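Local atomic coordinates of glutamate racemase (Campylobacter jejuni, PDB entry 3UHF), a protein that belongs to the Asp/Glu/hydantoin racemase family and is built from two lobes, each with a parallel beta-sheet flanked by helices. Residues Ile72-Cys75 against Leu76-Leu79; Phe182-Ser185 against Ala186-Tyr189. One frame throughout, in Å; residues are numbered along the deposited sequence.

Contact 1: Ile72-Cys75 against Leu76-Leu79; sequences IKFC and LEAL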
loop_
_atom_site.group_PDB
_atom_site.type_symbol
_atom_site.label_atom_id
_atom_site.label_comp_id
_atom_site.label_asym_id
_atom_site.label_seq_id
_atom_site.Cartn_x
_atom_site.Cartn_y
_atom_site.Cartn_z
ATOM N N ILE A 72 6.108 -14.853 1.239
ATOM C CA ILE A 72 7.496 -14.554 1.567
ATOM C C ILE A 72 8.423 -14.953 0.421
ATOM O O ILE A 72 9.294 -14.186 0.010
ATOM C CB ILE A 72 7.914 -15.234 2.872
ATOM C CG1 ILE A 72 7.175 -14.580 4.050
ATOM C CG2 ILE A 72 9.430 -15.141 3.057
ATOM C CD1 ILE A 72 7.509 -15.193 5.404
ATOM N N LYS A 73 8.201 -16.145 -0.121
ATOM C CA LYS A 73 9.007 -16.638 -1.223
ATOM C C LYS A 73 8.947 -15.671 -2.402
ATOM O O LYS A 73 9.979 -15.290 -2.944
ATOM C CB LYS A 73 8.506 -18.023 -1.656
ATOM C CG LYS A 73 9.204 -18.594 -2.876
ATOM C CD LYS A 73 8.431 -19.796 -3.419
ATOM C CE LYS A 73 9.113 -20.392 -4.648
ATOM N NZ LYS A 73 8.319 -21.504 -5.257
ATOM N N PHE A 74 7.735 -15.271 -2.787
ATOM C CA PHE A 74 7.559 -14.337 -3.897
ATOM C C PHE A 74 8.245 -12.976 -3.649
ATOM O O PHE A 74 8.828 -12.390 -4.560
ATOM C CB PHE A 74 6.068 -14.120 -4.185
ATOM C CG PHE A 74 5.383 -15.310 -4.846
ATOM C CD1 PHE A 74 6.110 -16.436 -5.215
ATOM C CD2 PHE A 74 4.023 -15.290 -5.100
ATOM C CE1 PHE A 74 5.492 -17.522 -5.822
ATOM C CE2 PHE A 74 3.399 -16.382 -5.718
ATOM C CZ PHE A 74 4.135 -17.491 -6.075
ATOM N N CYS A 75 8.150 -12.468 -2.426
ATOM C CA CYS A 75 8.785 -11.188 -2.096
ATOM C C CYS A 75 10.308 -11.255 -2.191
ATOM O O CYS A 75 10.953 -10.324 -2.688
ATOM C CB CYS A 75 8.371 -10.717 -0.700
ATOM S SG CYS A 75 6.626 -10.249 -0.606
ATOM N N LEU A 76 10.887 -12.344 -1.702
ATOM C CA LEU A 76 12.336 -12.512 -1.800
ATOM C C LEU A 76 12.790 -12.575 -3.259
ATOM O O LEU A 76 13.865 -12.087 -3.594
ATOM C CB LEU A 76 12.812 -13.739 -1.012
ATOM C CG LEU A 76 12.799 -13.556 0.511
ATOM C CD1 LEU A 76 13.080 -14.870 1.227
ATOM C CD2 LEU A 76 13.806 -12.487 0.940
ATOM N N GLU A 77 11.969 -13.161 -4.131
ATOM C CA GLU A 77 12.283 -13.150 -5.552
ATOM C C GLU A 77 12.258 -11.726 -6.092
ATOM O O GLU A 77 13.068 -11.357 -6.942
ATOM C CB GLU A 77 11.311 -14.033 -6.339
ATOM C CG GLU A 77 11.356 -15.500 -5.946
ATOM C CD GLU A 77 10.429 -16.350 -6.804
ATOM O OE1 GLU A 77 9.743 -15.770 -7.671
ATOM O OE2 GLU A 77 10.399 -17.587 -6.618
ATOM N N ALA A 78 11.328 -10.925 -5.585
ATOM C CA ALA A 78 11.226 -9.534 -5.999
ATOM C C ALA A 78 12.479 -8.772 -5.574
ATOM O O ALA A 78 13.027 -7.969 -6.333
ATOM C CB ALA A 78 9.976 -8.891 -5.404
ATOM N N LEU A 79 12.946 -9.043 -4.362
ATOM C CA LEU A 79 14.184 -8.432 -3.893
ATOM C C LEU A 79 15.329 -8.758 -4.861
ATOM O O LEU A 79 16.097 -7.872 -5.240
ATOM C CB LEU A 79 14.509 -8.901 -2.473
ATOM C CG LEU A 79 15.750 -8.286 -1.823
ATOM C CD1 LEU A 79 15.654 -6.770 -1.829
ATOM C CD2 LEU A 79 15.931 -8.815 -0.414
#

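Contact 2: Phe182-Ser185 against Ala186-Tyr189; sequences FLQS and AMEY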
loop_
_atom_site.group_PDB
_atom_site.type_symbol
_atom_site.label_atom_id
_atom_site.label_comp_id
_atom_site.label_asym_id
_atom_site.label_seq_id
_atom_site.Cartn_x
_atom_site.Cartn_y
_atom_site.Cartn_z
ATOM N N PHE A 182 -23.751 -2.606 -7.783
ATOM C CA PHE A 182 -23.041 -3.844 -7.494
ATOM C C PHE A 182 -22.039 -3.580 -6.371
ATOM O O PHE A 182 -21.945 -4.338 -5.413
ATOM C CB PHE A 182 -22.344 -4.359 -8.760
ATOM C CG PHE A 182 -21.691 -5.713 -8.609
ATOM C CD1 PHE A 182 -22.043 -6.577 -7.582
ATOM C CD2 PHE A 182 -20.716 -6.115 -9.506
ATOM C CE1 PHE A 182 -21.432 -7.821 -7.455
ATOM C CE2 PHE A 182 -20.102 -7.367 -9.392
ATOM C CZ PHE A 182 -20.463 -8.216 -8.364
ATOM N N LEU A 183 -21.308 -2.477 -6.463
ATOM C CA LEU A 183 -20.401 -2.138 -5.368
ATOM C C LEU A 183 -21.169 -1.867 -4.063
ATOM O O LEU A 183 -20.723 -2.244 -2.978
ATOM C CB LEU A 183 -19.510 -0.955 -5.741
ATOM C CG LEU A 183 -18.476 -0.573 -4.676
ATOM C CD1 LEU A 183 -17.383 -1.651 -4.574
ATOM C CD2 LEU A 183 -17.872 0.769 -5.009
ATOM N N GLN A 184 -22.325 -1.219 -4.160
ATOM C CA GLN A 184 -23.138 -0.973 -2.971
ATOM C C GLN A 184 -23.488 -2.302 -2.312
ATOM O O GLN A 184 -23.472 -2.420 -1.089
ATOM C CB GLN A 184 -24.420 -0.223 -3.335
ATOM C CG GLN A 184 -25.417 -0.098 -2.185
ATOM C CD GLN A 184 -24.948 0.874 -1.109
ATOM O OE1 GLN A 184 -24.089 1.725 -1.354
ATOM N NE2 GLN A 184 -25.507 0.744 0.090
ATOM N N SER A 185 -23.802 -3.306 -3.126
ATOM C CA SER A 185 -24.158 -4.620 -2.595
ATOM C C SER A 185 -22.979 -5.305 -1.900
ATOM O O SER A 185 -23.157 -6.000 -0.897
ATOM C CB SER A 185 -24.711 -5.513 -3.707
ATOM O OG SER A 185 -25.914 -4.972 -4.229
ATOM N N ALA A 186 -21.776 -5.112 -2.430
ATOM C CA ALA A 186 -20.576 -5.658 -1.800
ATOM C C ALA A 186 -20.337 -4.990 -0.444
ATOM O O ALA A 186 -19.993 -5.640 0.542
ATOM C CB ALA A 186 -19.378 -5.439 -2.685
ATOM N N MET A 187 -20.510 -3.680 -0.413
ATOM C CA MET A 187 -20.338 -2.947 0.837
ATOM C C MET A 187 -21.361 -3.403 1.875
ATOM O O MET A 187 -21.018 -3.598 3.052
ATOM C CB MET A 187 -20.396 -1.442 0.595
ATOM C CG MET A 187 -19.191 -0.949 -0.176
ATOM S SD MET A 187 -19.033 0.860 -0.236
ATOM C CE MET A 187 -20.505 1.286 -1.168
ATOM N N GLU A 188 -22.602 -3.613 1.444
ATOM C CA GLU A 188 -23.636 -4.077 2.359
ATOM C C GLU A 188 -23.312 -5.475 2.856
ATOM O O GLU A 188 -23.537 -5.797 4.026
ATOM C CB GLU A 188 -25.020 -4.016 1.713
ATOM C CG GLU A 188 -25.490 -2.588 1.480
ATOM C CD GLU A 188 -26.792 -2.495 0.701
ATOM O OE1 GLU A 188 -27.292 -3.536 0.209
ATOM O OE2 GLU A 188 -27.311 -1.365 0.573
ATOM N N TYR A 189 -22.751 -6.292 1.970
ATOM C CA TYR A 189 -22.364 -7.647 2.323
ATOM C C TYR A 189 -21.303 -7.651 3.415
ATOM O O TYR A 189 -21.448 -8.346 4.422
ATOM C CB TYR A 189 -21.848 -8.385 1.085
ATOM C CG TYR A 189 -21.254 -9.753 1.358
ATOM C CD1 TYR A 189 -22.067 -10.859 1.565
ATOM C CD2 TYR A 189 -19.874 -9.939 1.370
ATOM C CE1 TYR A 189 -21.526 -12.115 1.796
ATOM C CE2 TYR A 189 -19.321 -11.193 1.600
ATOM C CZ TYR A 189 -20.154 -12.275 1.812
ATOM O OH TYR A 189 -19.613 -13.520 2.037
#

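Contact 1: Ile72-Cys75 against Leu76-Leu79
I72-C75 runs straight on into L76-L79, and four i to i+4 backbone hydrogen bonds join these two successive turns of helix. L76 N gives the straightest of them, 166° at the hydrogen, to I72 O at 3.0 Å. L79 N reaches C75 O at 2.9 Å. E77 N bonds to K73 O and A78 N to F74 O in the same pattern. On one flank I72 and L76 run alongside each other in the same direction. The CG2 branch of I72, anti to its own N, makes the apolar touch, 4.1 Å from L76 CD1. Both segments belong to helix 68-82, which packs against the parallel sheet of its lobe: C75 and A78 touch F30 of strand 26-31. L79 packs on L105 and K108 of helix 102-108, and I72 meets A104 of the same helix. On another flank the extended chain of K73 passes E77 at a slant. K73 CE is 3.7 Å from E77 OE2, while K73 NZ stays 4.6 Å from that oxygen, so the ammonium and carboxylate lie near each other without forming a salt bridge. E77 CG lies 3.3 Å from K73 O. The other carboxylate oxygen, E77 OE1, forms a salt bridge with R60, which also makes a cation-pi contact with the F74 ring.

Contact 2: Phe182-Ser185 against Ala186-Tyr189
The Q184 side chain leaves with CG trans to the backbone N and then bends at chi2 (71°), which turns its amide along the helix toward E188. E188 starts the other way, with CG beside its own N, and runs extended back toward Q184. The two chains meet in a hydrogen bond from Q184 NE2 to E188 OE2, 2.8 Å long and almost straight at 174°. The carboxylate oxygen lies in the amide plane, but the donor approaches it from above the carboxylate plane. The two flat groups are nearly perpendicular, 87° apart. E188 CG also rests 3.3 Å from Q184 O. At its other corner the Q184 amide meets M187, with OE1 3.6 Å from the methyl carbon CE of M187. The M187 chain runs roughly perpendicular to that of Q184. M187 CE is also 4.5 Å from L183 CG, a loose apolar contact. Four backbone bonds link each residue of F182-S185 to the one four places on; M187 N to L183 O is 2.9 Å. The buried side of the helix faces two others: L183, A186 and M187 pack on helix 169-174, and L183 and M187 also on helix 211-218, where Q184 touches Y217. The arrangement is that of a surface alpha-helix, helix 181-191, with one buried apolar side and an i to i+4 glutamine-glutamate pair, in the lobe that carries the parallel sheet of strands 161-165, 135-139, 199-202 and 223-226.

Contact 1 comes first along the chain, on helix 68-82, and contact 2 follows on helix 181-191. Their centres are 34 Å apart, and the nearest atoms are about 24 Å from each other, so they do not touch. They lie in the lobes of two different parallel sheets. Helix 68-82 packs on the sheet that includes strand 26-31. Helix 181-191 packs on helices 169-174 and 211-218, in the lobe of the sheet that includes strand 199-202. Bound D-glutamic acid is lined by residues of both parts, among them D31 and C94 from the first and T140 and C204 from the second. The F74 side chain of contact 1 is about 9 Å from this ligand and does not touch it. The contacts therefore belong to separate lobes that share one pocket.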